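Local coordinates for protein probable enoyl-CoA hydratase/isomerase (Pseudomonas aeruginosa PAO1, PDB 5YLO) that probably acts as a Delta3,Delta2-enoyl-CoA isomerase of the crotonase-like family, in unsaturated fatty acid metabolism, at residues A[36-41]-A[89-94]; A[126-131]-A[189-194]. One frame throughout, in Å; residues are numbered along the deposited sequence.

Interaction 1: residues A[36-41]-A[89-94]; sequences ALHVRL and AHALMG
His38 ND1 lies 3.6 Å from the backbone N of Leu92, which sits at the edge of the imidazole and near its plane. That is a close polar approach without a hydrogen bond, and the ring bridges the open side of the interface, lying against Ala91 and the backbone at Leu92. With CG anti to the backbone N (chi1 -175°), the imidazole stretches across to the second helix. Its CE1 touches Ala91 twice, reaching the carbonyl O obliquely at 3.4 Å and the methyl CB at 3.6 Å.

Beside the ring the side-chain contacts are apolar. Leu92 CD1 rests against two leucines one helical turn apart on the other helix. It meets Leu41 CD1 at 3.6 Å and Leu37 CG at 4.0 Å, and in both pairs the side chains cross at about a right angle. The same methyl also comes within 3.9 Å of His38 N, close against the helix backbone. The axes of segments 36-41 and 89-94 approach to 9.5 Å, 32° apart in direction.

This near-parallel helix pair belongs to the crotonase fold. Leu118 of helix 114-120 touches both Leu37 and Leu92, while Leu18 of sheet strand 15-20 packs against Leu37 and Leu41. His90 and Met93 also pack on Leu229 of a second subunit.

No hydrogen bond or salt bridge joins the two segments. Leucine side chains on the buried side and imidazole contacts on the more open side hold the helices together, so cohesion here depends on shape and burial more than on directional bonds.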
ATOM      1  N   ALA A  36     -28.245 -15.644   6.185  1.00 65.23           N
ATOM      2  CA  ALA A  36     -29.002 -14.697   7.001  1.00 69.04           C
ATOM      3  C   ALA A  36     -28.351 -13.320   6.984  1.00 64.91           C
ATOM      4  O   ALA A  36     -29.004 -12.314   6.685  1.00 64.93           O
ATOM      5  CB  ALA A  36     -29.129 -15.221   8.432  1.00 65.75           C
ATOM      6  N   LEU A  37     -27.057 -13.260   7.306  1.00 58.41           N
ATOM      7  CA  LEU A  37     -26.312 -12.010   7.196  1.00 58.92           C
ATOM      8  C   LEU A  37     -26.343 -11.488   5.764  1.00 58.95           C
ATOM      9  O   LEU A  37     -26.399 -10.275   5.532  1.00 55.32           O
ATOM     10  CB  LEU A  37     -24.875 -12.241   7.672  1.00 54.48           C
ATOM     11  CG  LEU A  37     -23.883 -11.093   7.850  1.00 56.09           C
ATOM     12  CD1 LEU A  37     -24.498  -9.968   8.652  1.00 57.44           C
ATOM     13  CD2 LEU A  37     -22.617 -11.604   8.532  1.00 62.08           C
ATOM     14  N   HIS A  38     -26.322 -12.389   4.793  1.00 56.61           N
ATOM     15  CA  HIS A  38     -26.378 -11.940   3.413  1.00 55.77           C
ATOM     16  C   HIS A  38     -27.689 -11.235   3.100  1.00 61.94           C
ATOM     17  O   HIS A  38     -27.690 -10.225   2.401  1.00 64.26           O
ATOM     18  CB  HIS A  38     -26.153 -13.074   2.419  1.00 56.12           C
ATOM     19  CG  HIS A  38     -26.081 -12.607   1.000  1.00 60.01           C
ATOM     20  ND1 HIS A  38     -25.037 -12.926   0.161  1.00 64.31           N
ATOM     21  CD2 HIS A  38     -26.911 -11.816   0.282  1.00 68.95           C
ATOM     22  CE1 HIS A  38     -25.235 -12.366  -1.018  1.00 61.14           C
ATOM     23  NE2 HIS A  38     -26.365 -11.685  -0.971  1.00 56.51           N
ATOM     24  N   VAL A  39     -28.809 -11.750   3.605  1.00 60.58           N
ATOM     25  CA  VAL A  39     -30.079 -11.094   3.302  1.00 62.62           C
ATOM     26  C   VAL A  39     -30.264  -9.841   4.153  1.00 62.54           C
ATOM     27  O   VAL A  39     -30.797  -8.830   3.679  1.00 67.77           O
ATOM     28  CB  VAL A  39     -31.248 -12.082   3.479  1.00 65.79           C
ATOM     29  CG1 VAL A  39     -32.578 -11.411   3.163  1.00 68.78           C
ATOM     30  CG2 VAL A  39     -31.048 -13.298   2.593  1.00 70.29           C
ATOM     31  N   ARG A  40     -29.824  -9.877   5.414  1.00 71.70           N
ATOM     32  CA  ARG A  40     -29.977  -8.715   6.288  1.00 74.17           C
ATOM     33  C   ARG A  40     -29.144  -7.537   5.796  1.00 70.03           C
ATOM     34  O   ARG A  40     -29.552  -6.378   5.936  1.00 73.01           O
ATOM     35  CB  ARG A  40     -29.593  -9.087   7.721  1.00 78.62           C
ATOM     36  CG  ARG A  40     -29.814  -7.986   8.753  1.00 91.44           C
ATOM     37  CD  ARG A  40     -31.260  -7.917   9.226  1.00 91.56           C
ATOM     38  NE  ARG A  40     -32.057  -6.956   8.469  1.00100.09           N
ATOM     39  CZ  ARG A  40     -32.188  -5.671   8.789  1.00 94.99           C
ATOM     40  NH1 ARG A  40     -32.937  -4.873   8.044  1.00 93.48           N
ATOM     41  NH2 ARG A  40     -31.569  -5.177   9.852  1.00 85.25           N
ATOM     42  N   LEU A  41     -27.969  -7.812   5.220  1.00 63.53           N
ATOM     43  CA  LEU A  41     -27.155  -6.740   4.658  1.00 63.75           C
ATOM     44  C   LEU A  41     -27.879  -6.038   3.517  1.00 60.84           C
ATOM     45  O   LEU A  41     -27.828  -4.808   3.403  1.00 59.29           O
ATOM     46  CB  LEU A  41     -25.813  -7.290   4.176  1.00 56.55           C
ATOM     47  CG  LEU A  41     -24.759  -7.593   5.241  1.00 54.36           C
ATOM     48  CD1 LEU A  41     -23.542  -8.234   4.601  1.00 61.96           C
ATOM     49  CD2 LEU A  41     -24.368  -6.329   5.987  1.00 55.77           C
ATOM     50  N   ALA A  89     -20.500 -18.098   0.807  1.00 53.51           N
ATOM     51  CA  ALA A  89     -19.525 -17.223   1.451  1.00 53.67           C
ATOM     52  C   ALA A  89     -19.037 -16.137   0.499  1.00 56.12           C
ATOM     53  O   ALA A  89     -18.956 -14.963   0.879  1.00 44.07           O
ATOM     54  CB  ALA A  89     -18.350 -18.044   1.982  1.00 50.85           C
ATOM     55  N   HIS A  90     -18.716 -16.507  -0.745  1.00 49.85           N
ATOM     56  CA  HIS A  90     -18.204 -15.528  -1.701  1.00 42.90           C
ATOM     57  C   HIS A  90     -19.252 -14.484  -2.061  1.00 42.96           C
ATOM     58  O   HIS A  90     -18.908 -13.324  -2.312  1.00 42.41           O
ATOM     59  CB  HIS A  90     -17.702 -16.228  -2.963  1.00 48.14           C
ATOM     60  CG  HIS A  90     -16.423 -16.980  -2.770  1.00 44.49           C
ATOM     61  ND1 HIS A  90     -15.768 -17.611  -3.805  1.00 50.16           N
ATOM     62  CD2 HIS A  90     -15.676 -17.200  -1.662  1.00 45.04           C
ATOM     63  CE1 HIS A  90     -14.674 -18.189  -3.343  1.00 60.31           C
ATOM     64  NE2 HIS A  90     -14.594 -17.955  -2.046  1.00 58.56           N
ATOM     65  N   ALA A  91     -20.530 -14.867  -2.098  1.00 43.19           N
ATOM     66  CA  ALA A  91     -21.574 -13.875  -2.326  1.00 44.91           C
ATOM     67  C   ALA A  91     -21.672 -12.910  -1.150  1.00 42.69           C
ATOM     68  O   ALA A  91     -21.910 -11.712  -1.341  1.00 43.04           O
ATOM     69  CB  ALA A  91     -22.915 -14.561  -2.575  1.00 48.41           C
ATOM     70  N   LEU A  92     -21.473 -13.413   0.071  1.00 51.98           N
ATOM     71  CA  LEU A  92     -21.545 -12.559   1.253  1.00 48.34           C
ATOM     72  C   LEU A  92     -20.357 -11.606   1.321  1.00 44.88           C
ATOM     73  O   LEU A  92     -20.522 -10.414   1.602  1.00 47.15           O
ATOM     74  CB  LEU A  92     -21.619 -13.416   2.516  1.00 42.37           C
ATOM     75  CG  LEU A  92     -21.414 -12.690   3.849  1.00 41.76           C
ATOM     76  CD1 LEU A  92     -22.545 -11.710   4.120  1.00 48.53           C
ATOM     77  CD2 LEU A  92     -21.281 -13.690   4.987  1.00 58.64           C
ATOM     78  N   MET A  93     -19.148 -12.120   1.076  1.00 37.19           N
ATOM     79  CA  MET A  93     -17.961 -11.271   1.140  1.00 35.52           C
ATOM     80  C   MET A  93     -18.043 -10.132   0.133  1.00 43.39           C
ATOM     81  O   MET A  93     -17.671  -8.993   0.440  1.00 55.81           O
ATOM     82  CB  MET A  93     -16.702 -12.103   0.897  1.00 40.26           C
ATOM     83  CG  MET A  93     -16.498 -13.219   1.895  1.00 43.27           C
ATOM     84  SD  MET A  93     -16.297 -12.604   3.574  1.00 76.40           S
ATOM     85  CE  MET A  93     -15.952 -14.135   4.436  1.00134.24           C
ATOM     86  N   GLY A  94     -18.540 -10.418  -1.072  1.00 37.18           N
ATOM     87  CA  GLY A  94     -18.608  -9.391  -2.097  1.00 38.89           C
ATOM     88  C   GLY A  94     -19.553  -8.254  -1.754  1.00 39.53           C
ATOM     89  O   GLY A  94     -19.240  -7.086  -2.001  1.00 44.06           O
TER

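Interaction 2: residues A[126-131]-A[189-194]; sequences IAAASA and EHLVEA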
ATOM      1  N   ILE A 126     -12.473  -2.266  14.889  1.00 54.52           N
ATOM      2  CA  ILE A 126     -12.124  -1.992  16.277  1.00 53.37           C
ATOM      3  C   ILE A 126     -12.083  -3.325  17.005  1.00 55.11           C
ATOM      4  O   ILE A 126     -13.062  -4.080  16.980  1.00 59.41           O
ATOM      5  CB  ILE A 126     -13.126  -1.033  16.940  1.00 51.93           C
ATOM      6  CG1 ILE A 126     -13.261   0.250  16.120  1.00 51.55           C
ATOM      7  CG2 ILE A 126     -12.688  -0.714  18.364  1.00 53.23           C
ATOM      8  CD1 ILE A 126     -14.317   1.194  16.643  1.00 54.47           C
ATOM      9  N   ALA A 127     -10.957  -3.618  17.644  1.00 51.51           N
ATOM     10  CA  ALA A 127     -10.731  -4.922  18.245  1.00 49.58           C
ATOM     11  C   ALA A 127     -10.544  -4.795  19.748  1.00 54.37           C
ATOM     12  O   ALA A 127      -9.972  -3.815  20.236  1.00 50.64           O
ATOM     13  CB  ALA A 127      -9.507  -5.607  17.630  1.00 44.38           C
ATOM     14  N   ALA A 128     -11.038  -5.793  20.475  1.00 57.13           N
ATOM     15  CA  ALA A 128     -10.734  -5.911  21.888  1.00 53.40           C
ATOM     16  C   ALA A 128      -9.311  -6.434  22.074  1.00 59.53           C
ATOM     17  O   ALA A 128      -8.735  -7.068  21.187  1.00 68.18           O
ATOM     18  CB  ALA A 128     -11.732  -6.842  22.573  1.00 54.35           C
ATOM     19  N   ALA A 129      -8.745  -6.160  23.251  1.00 60.04           N
ATOM     20  CA  ALA A 129      -7.373  -6.580  23.517  1.00 63.32           C
ATOM     21  C   ALA A 129      -7.234  -8.096  23.496  1.00 68.94           C
ATOM     22  O   ALA A 129      -6.173  -8.618  23.135  1.00 58.76           O
ATOM     23  CB  ALA A 129      -6.901  -6.017  24.860  1.00 59.77           C
ATOM     24  N   SER A 130      -8.294  -8.820  23.863  1.00 72.05           N
ATOM     25  CA  SER A 130      -8.248 -10.276  23.855  1.00 73.46           C
ATOM     26  C   SER A 130      -8.285 -10.859  22.448  1.00 68.45           C
ATOM     27  O   SER A 130      -7.982 -12.045  22.279  1.00 67.09           O
ATOM     28  CB  SER A 130      -9.412 -10.843  24.668  1.00 76.59           C
ATOM     29  OG  SER A 130     -10.654 -10.381  24.159  1.00 72.89           O
ATOM     30  N   ALA A 131      -8.650 -10.062  21.446  1.00 63.01           N
ATOM     31  CA  ALA A 131      -8.829 -10.587  20.099  1.00 57.26           C
ATOM     32  C   ALA A 131      -7.524 -11.156  19.552  1.00 54.52           C
ATOM     33  O   ALA A 131      -6.443 -10.602  19.765  1.00 51.54           O
ATOM     34  CB  ALA A 131      -9.359  -9.495  19.171  1.00 50.34           C
ATOM     35  N   GLU A 189     -13.976  -4.597  27.918  1.00 87.64           N
ATOM     36  CA  GLU A 189     -15.086  -4.048  28.685  1.00 93.74           C
ATOM     37  C   GLU A 189     -15.696  -2.834  27.995  1.00 93.57           C
ATOM     38  O   GLU A 189     -16.897  -2.580  28.136  1.00 89.79           O
ATOM     39  CB  GLU A 189     -14.615  -3.672  30.088  1.00 98.62           C
ATOM     40  CG  GLU A 189     -13.333  -4.369  30.520  1.00108.12           C
ATOM     41  CD  GLU A 189     -12.357  -3.420  31.192  1.00129.36           C
ATOM     42  OE1 GLU A 189     -12.549  -2.191  31.082  1.00133.75           O
ATOM     43  OE2 GLU A 189     -11.396  -3.902  31.829  1.00139.66           O
ATOM     44  N   HIS A 190     -14.892  -2.084  27.242  1.00 82.32           N
ATOM     45  CA  HIS A 190     -15.336  -0.857  26.597  1.00 75.19           C
ATOM     46  C   HIS A 190     -15.582  -1.021  25.101  1.00 74.17           C
ATOM     47  O   HIS A 190     -15.807  -0.021  24.414  1.00 76.03           O
ATOM     48  CB  HIS A 190     -14.313   0.259  26.824  1.00 78.96           C
ATOM     49  CG  HIS A 190     -14.064   0.571  28.267  1.00 93.61           C
ATOM     50  ND1 HIS A 190     -15.084   0.812  29.163  1.00 95.91           N
ATOM     51  CD2 HIS A 190     -12.911   0.692  28.967  1.00 91.47           C
ATOM     52  CE1 HIS A 190     -14.570   1.061  30.354  1.00101.28           C
ATOM     53  NE2 HIS A 190     -13.253   0.995  30.263  1.00101.36           N
ATOM     54  N   LEU A 191     -15.550  -2.250  24.581  1.00 68.40           N
ATOM     55  CA  LEU A 191     -15.629  -2.429  23.132  1.00 70.14           C
ATOM     56  C   LEU A 191     -16.992  -2.013  22.591  1.00 70.98           C
ATOM     57  O   LEU A 191     -17.075  -1.224  21.642  1.00 62.67           O
ATOM     58  CB  LEU A 191     -15.326  -3.875  22.751  1.00 69.76           C
ATOM     59  CG  LEU A 191     -15.468  -4.129  21.249  1.00 65.25           C
ATOM     60  CD1 LEU A 191     -14.565  -3.206  20.444  1.00 62.92           C
ATOM     61  CD2 LEU A 191     -15.162  -5.564  20.926  1.00 63.51           C
ATOM     62  N   VAL A 192     -18.072  -2.545  23.168  1.00 62.33           N
ATOM     63  CA  VAL A 192     -19.411  -2.201  22.694  1.00 61.43           C
ATOM     64  C   VAL A 192     -19.644  -0.699  22.806  1.00 64.02           C
ATOM     65  O   VAL A 192     -20.227  -0.078  21.908  1.00 59.96           O
ATOM     66  CB  VAL A 192     -20.475  -3.004  23.467  1.00 65.97           C
ATOM     67  CG1 VAL A 192     -21.874  -2.642  22.984  1.00 67.07           C
ATOM     68  CG2 VAL A 192     -20.227  -4.499  23.312  1.00 66.52           C
ATOM     69  N   GLU A 193     -19.175  -0.089  23.896  1.00 78.87           N
ATOM     70  CA  GLU A 193     -19.313   1.356  24.053  1.00 79.73           C
ATOM     71  C   GLU A 193     -18.476   2.107  23.025  1.00 77.88           C
ATOM     72  O   GLU A 193     -18.919   3.125  22.481  1.00 74.87           O
ATOM     73  CB  GLU A 193     -18.918   1.763  25.472  1.00 76.65           C
ATOM     74  CG  GLU A 193     -19.181   3.222  25.810  1.00 82.27           C
ATOM     75  CD  GLU A 193     -18.772   3.567  27.229  1.00 94.91           C
ATOM     76  OE1 GLU A 193     -18.688   4.771  27.551  1.00 99.69           O
ATOM     77  OE2 GLU A 193     -18.532   2.632  28.022  1.00 91.06           O
ATOM     78  N   ALA A 194     -17.265   1.619  22.742  1.00 68.15           N
ATOM     79  CA  ALA A 194     -16.404   2.296  21.777  1.00 67.89           C
ATOM     80  C   ALA A 194     -16.966   2.193  20.366  1.00 67.38           C
ATOM     81  O   ALA A 194     -16.939   3.170  19.608  1.00 62.17           O
ATOM     82  CB  ALA A 194     -14.990   1.718  21.833  1.00 62.97           C
TER
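Leu191 meets strand 124-128 with both of its methyls. CD1 rests 3.7 Å from Ile126 CG2, and CD2 lies 4.0 Å from Ala128 CB, so the forked end of the leucine spans residues i and i+2 of the strand. Leu191 has CG anti to its backbone N (chi1 177°), which carries the fork down from the first turn of helix 191-204 onto the strand. CD1 also lies against the carbonyl, 3.9 Å from Ile126 O. The side chains of Ile126 and Leu191 slide past each other, pointing opposite ways. A turn farther along the helix, Ala194 borders the patch more loosely: the other arm of the isoleucine brings Ile126 CD1 to 4.4 Å from Ala194 O.

The second shell fixes where these groups stand. Strand 124-128 is held by backbone hydrogen bonds on both sides: Ile126 pairs with Ala105 and Val107, Ala127 with Glu184 and Val186. Val186 also packs on Leu191 and Ala194. In this crotonase fold, helix 191-204 follows edge strand 184-186 and packs back across it onto the neighbouring parallel strand 124-128.

Farther out, the strand ends in a type I beta turn from Ala128 to Ala131, closed by Ala131 N to Ala128 O at 3.0 Å. Asp188 binds the turn through a hydrogen bond to Ser130 OG and a weak one to Ala129 N. On the helix side, His190 stands at the N-cap position, and His190 O accepts a 2.8 Å bond from Ala194 N, closing the first turn.

No hydrogen bond crosses between the segments; methyl-to-methyl packing, with methyls also resting on backbone atoms, makes the attachment. Polar bonds sit around the patch, ordering the turn and the helix start.

Overall arrangement
From the N terminus, the chain first runs through strands 7-12 and 15-20 into helix 31-46. Interaction 1 closes when helix 85-97 returns beside that helix, ending a loop of 47 residues. Interaction 2 opens only afterwards, on strand 124-128, and closes 57 residues later at the start of helix 191-204. The two loops therefore follow in series, neither nesting nor crossing. The centres of interactions 1 and 2 lie about 24 Å apart, on opposite sides of the chain's centre. Their nearest atoms are about 15 Å apart. Interaction 1 joins two helices to each other, whereas interaction 2 joins a later helix to the far end of the six-stranded sheet, next to its outermost strand 184-186.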